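Local coordinates for protein TgTwinScan_2721 - E2 domain (Toxoplasma gondii, PDB 2F4Z) that probably acts as a ubiquitin-conjugating (E2) enzyme, accepting ubiquitin as a thioester and passing it on toward substrate proteins, at residues R76-I81 with H93-I98. Residues are numbered along the deposited sequence; the frame is centred on the assembly and turned at random.
Sequences RWRGFI and HFTLDI
Arg76 and Asp97 form a salt bridge at one end of two paired antiparallel strands. Arg76 NE gives the main bond, 2.7 Å to Asp97 OD1 with 161° at the hydrogen; the oxygen lies near the guanidinium plane and uses its syn lone pair, although guanidinium and carboxylate are turned 52° apart. A second, weak bond runs from Arg76 NH1 to the same oxygen. With CG anti to the backbone N, the Arg76 chain bends at chi2 (64°), and its end comes up beside Asp97; Arg76 CD lies 3.4 Å from Ile98 O. A water bridges Trp77 O and Asp97 OD1, though its contact to the carboxylate is suspiciously short.

Backbone hydrogen bonds join Trp77 with Ile98, Gly79 with Leu96 and Ile81 with Phe94, each pair bonded in both directions; Leu96 N to Gly79 O is 2.7 Å. At the intervening non-hydrogen-bonded pairs, Arg78 with Asp97 and Phe80 with Thr95, CA-H...O contacts add to the pairing, among them Phe80 CA to Phe94 O at 3.2 Å. This is the central hairpin of the four-stranded antiparallel sheet of the E2 (UBC) fold, flanked by strands 65-70 and 110-113.

On the face of Trp77, Ile81, Phe94, Leu96 and Ile98 the contacts are apolar. Ile98 extends CD1 over the backbone of Gly79, 3.6 Å from Gly79 N, where no side chain intervenes, while Ile81 CD1 meets Leu96 CD2 at 3.6 Å. Helix 144-156 packs on this pair through Ile151, and Trp77 turns its indole toward helix 33-46, its NE1 bonded to Ile74 O.

On the face of Arg78, Phe80, Thr95 and Asp97, Thr95 splits its two branches: CG2 touches Arg78 CG at 3.6 Å, and OG1 faces the ring edge of Phe80 beside CE2.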
loop_
_atom_site.group_PDB
_atom_site.type_symbol
_atom_site.label_atom_id
_atom_site.label_comp_id
_atom_site.label_asym_id
_atom_site.label_seq_id
_atom_site.Cartn_x
_atom_site.Cartn_y
_atom_site.Cartn_z
ATOM N N ARG A 76 -5.668 19.651 -5.713
ATOM C CA ARG A 76 -7.092 19.594 -5.430
ATOM C C ARG A 76 -7.733 18.591 -6.386
ATOM O O ARG A 76 -7.661 18.741 -7.620
ATOM C CB ARG A 76 -7.708 21.001 -5.537
ATOM C CG ARG A 76 -9.177 21.042 -5.100
ATOM C CD ARG A 76 -9.310 20.689 -3.588
ATOM N NE ARG A 76 -10.653 20.934 -3.090
ATOM C CZ ARG A 76 -11.055 22.073 -2.537
ATOM N NH1 ARG A 76 -12.311 22.174 -2.119
ATOM N NH2 ARG A 76 -10.220 23.103 -2.402
ATOM N N TRP A 77 -8.262 17.512 -5.839
ATOM C CA TRP A 77 -8.830 16.453 -6.682
ATOM C C TRP A 77 -10.257 16.168 -6.269
ATOM O O TRP A 77 -10.708 16.487 -5.145
ATOM C CB TRP A 77 -8.082 15.111 -6.520
ATOM C CG TRP A 77 -6.647 14.946 -7.012
ATOM C CD1 TRP A 77 -5.737 15.930 -7.312
ATOM C CD2 TRP A 77 -5.954 13.705 -7.159
ATOM N NE1 TRP A 77 -4.522 15.373 -7.650
ATOM C CE2 TRP A 77 -4.628 14.005 -7.569
ATOM C CE3 TRP A 77 -6.325 12.361 -6.988
ATOM C CZ2 TRP A 77 -3.658 13.003 -7.799
ATOM C CZ3 TRP A 77 -5.363 11.362 -7.231
ATOM C CH2 TRP A 77 -4.051 11.692 -7.647
ATOM N N ARG A 78 -10.940 15.491 -7.160
ATOM C CA ARG A 78 -12.247 14.932 -6.917
ATOM C C ARG A 78 -12.077 13.415 -7.038
ATOM O O ARG A 78 -11.407 12.966 -7.982
ATOM C CB ARG A 78 -13.153 15.428 -8.012
ATOM C CG ARG A 78 -14.553 15.451 -7.688
ATOM C CD ARG A 78 -15.288 15.939 -8.963
ATOM N NE ARG A 78 -15.065 17.363 -9.245
ATOM C CZ ARG A 78 -15.679 18.348 -8.589
ATOM N NH1 ARG A 78 -16.542 18.048 -7.597
ATOM N NH2 ARG A 78 -15.437 19.622 -8.916
ATOM N N GLY A 79 -12.556 12.660 -6.036
ATOM C CA GLY A 79 -12.523 11.202 -6.052
ATOM C C GLY A 79 -13.928 10.686 -6.362
ATOM O O GLY A 79 -14.905 11.370 -6.084
ATOM N N PHE A 80 -14.003 9.509 -6.991
ATOM C CA PHE A 80 -15.263 8.869 -7.380
ATOM C C PHE A 80 -15.167 7.461 -6.939
ATOM O O PHE A 80 -14.153 6.821 -7.169
ATOM C CB PHE A 80 -15.481 8.890 -8.907
ATOM C CG PHE A 80 -15.513 10.275 -9.440
ATOM C CD1 PHE A 80 -14.396 10.829 -10.061
ATOM C CD2 PHE A 80 -16.611 11.080 -9.189
ATOM C CE1 PHE A 80 -14.438 12.130 -10.476
ATOM C CE2 PHE A 80 -16.627 12.374 -9.579
ATOM C CZ PHE A 80 -15.553 12.887 -10.242
ATOM N N ILE A 81 -16.228 6.970 -6.318
ATOM C CA ILE A 81 -16.246 5.628 -5.736
ATOM C C ILE A 81 -17.605 5.037 -6.035
ATOM O O ILE A 81 -18.616 5.719 -5.906
ATOM C CB ILE A 81 -15.977 5.739 -4.180
ATOM C CG1 ILE A 81 -14.512 6.125 -3.949
ATOM C CG2 ILE A 81 -16.254 4.438 -3.431
ATOM C CD1 ILE A 81 -14.196 6.449 -2.460
ATOM N N HIS A 93 -23.010 6.323 -7.001
ATOM C CA HIS A 93 -21.765 6.937 -7.439
ATOM C C HIS A 93 -21.460 8.071 -6.514
ATOM O O HIS A 93 -22.198 9.002 -6.487
ATOM C CB HIS A 93 -21.911 7.467 -8.906
ATOM C CG HIS A 93 -22.164 6.364 -9.884
ATOM N ND1 HIS A 93 -21.216 5.384 -10.151
ATOM C CD2 HIS A 93 -23.294 6.000 -10.557
ATOM C CE1 HIS A 93 -21.738 4.497 -10.988
ATOM N NE2 HIS A 93 -22.992 4.848 -11.255
ATOM N N PHE A 94 -20.345 7.994 -5.786
ATOM C CA PHE A 94 -20.072 8.931 -4.669
ATOM C C PHE A 94 -18.872 9.744 -5.038
ATOM O O PHE A 94 -17.862 9.177 -5.505
ATOM C CB PHE A 94 -19.878 8.160 -3.345
ATOM C CG PHE A 94 -21.092 7.359 -2.952
ATOM C CD1 PHE A 94 -21.221 6.026 -3.354
ATOM C CD2 PHE A 94 -22.155 7.972 -2.282
ATOM C CE1 PHE A 94 -22.354 5.287 -3.022
ATOM C CE2 PHE A 94 -23.306 7.231 -1.972
ATOM C CZ PHE A 94 -23.385 5.883 -2.346
ATOM N N THR A 95 -19.015 11.046 -4.904
ATOM C CA THR A 95 -17.989 12.019 -5.170
ATOM C C THR A 95 -17.365 12.414 -3.860
ATOM O O THR A 95 -18.078 12.598 -2.880
ATOM C CB THR A 95 -18.644 13.266 -5.838
ATOM O OG1 THR A 95 -19.187 12.839 -7.100
ATOM C CG2 THR A 95 -17.643 14.441 -6.066
ATOM N N LEU A 96 -16.029 12.502 -3.852
ATOM C CA LEU A 96 -15.247 12.964 -2.728
ATOM C C LEU A 96 -14.471 14.235 -3.083
ATOM O O LEU A 96 -14.017 14.415 -4.198
ATOM C CB LEU A 96 -14.234 11.901 -2.279
ATOM C CG LEU A 96 -14.565 10.519 -1.701
ATOM C CD1 LEU A 96 -14.570 10.482 -0.177
ATOM C CD2 LEU A 96 -15.727 9.755 -2.274
ATOM N N ASP A 97 -14.321 15.102 -2.124
ATOM C CA ASP A 97 -13.380 16.194 -2.274
ATOM C C ASP A 97 -12.014 15.763 -1.658
ATOM O O ASP A 97 -11.999 15.127 -0.637
ATOM C CB ASP A 97 -13.966 17.448 -1.587
ATOM C CG ASP A 97 -13.023 18.616 -1.646
ATOM O OD1 ASP A 97 -12.442 18.910 -2.723
ATOM O OD2 ASP A 97 -12.810 19.214 -0.580
ATOM N N ILE A 98 -10.885 16.086 -2.306
ATOM C CA ILE A 98 -9.553 15.618 -1.920
ATOM C C ILE A 98 -8.635 16.833 -1.942
ATOM O O ILE A 98 -8.404 17.462 -3.005
ATOM C CB ILE A 98 -8.986 14.468 -2.821
ATOM C CG1 ILE A 98 -9.946 13.251 -2.887
ATOM C CG2 ILE A 98 -7.510 14.008 -2.367
ATOM C CD1 ILE A 98 -9.594 12.247 -4.049
HETATM O O HOH W 1 -12.670 18.565 -5.220
#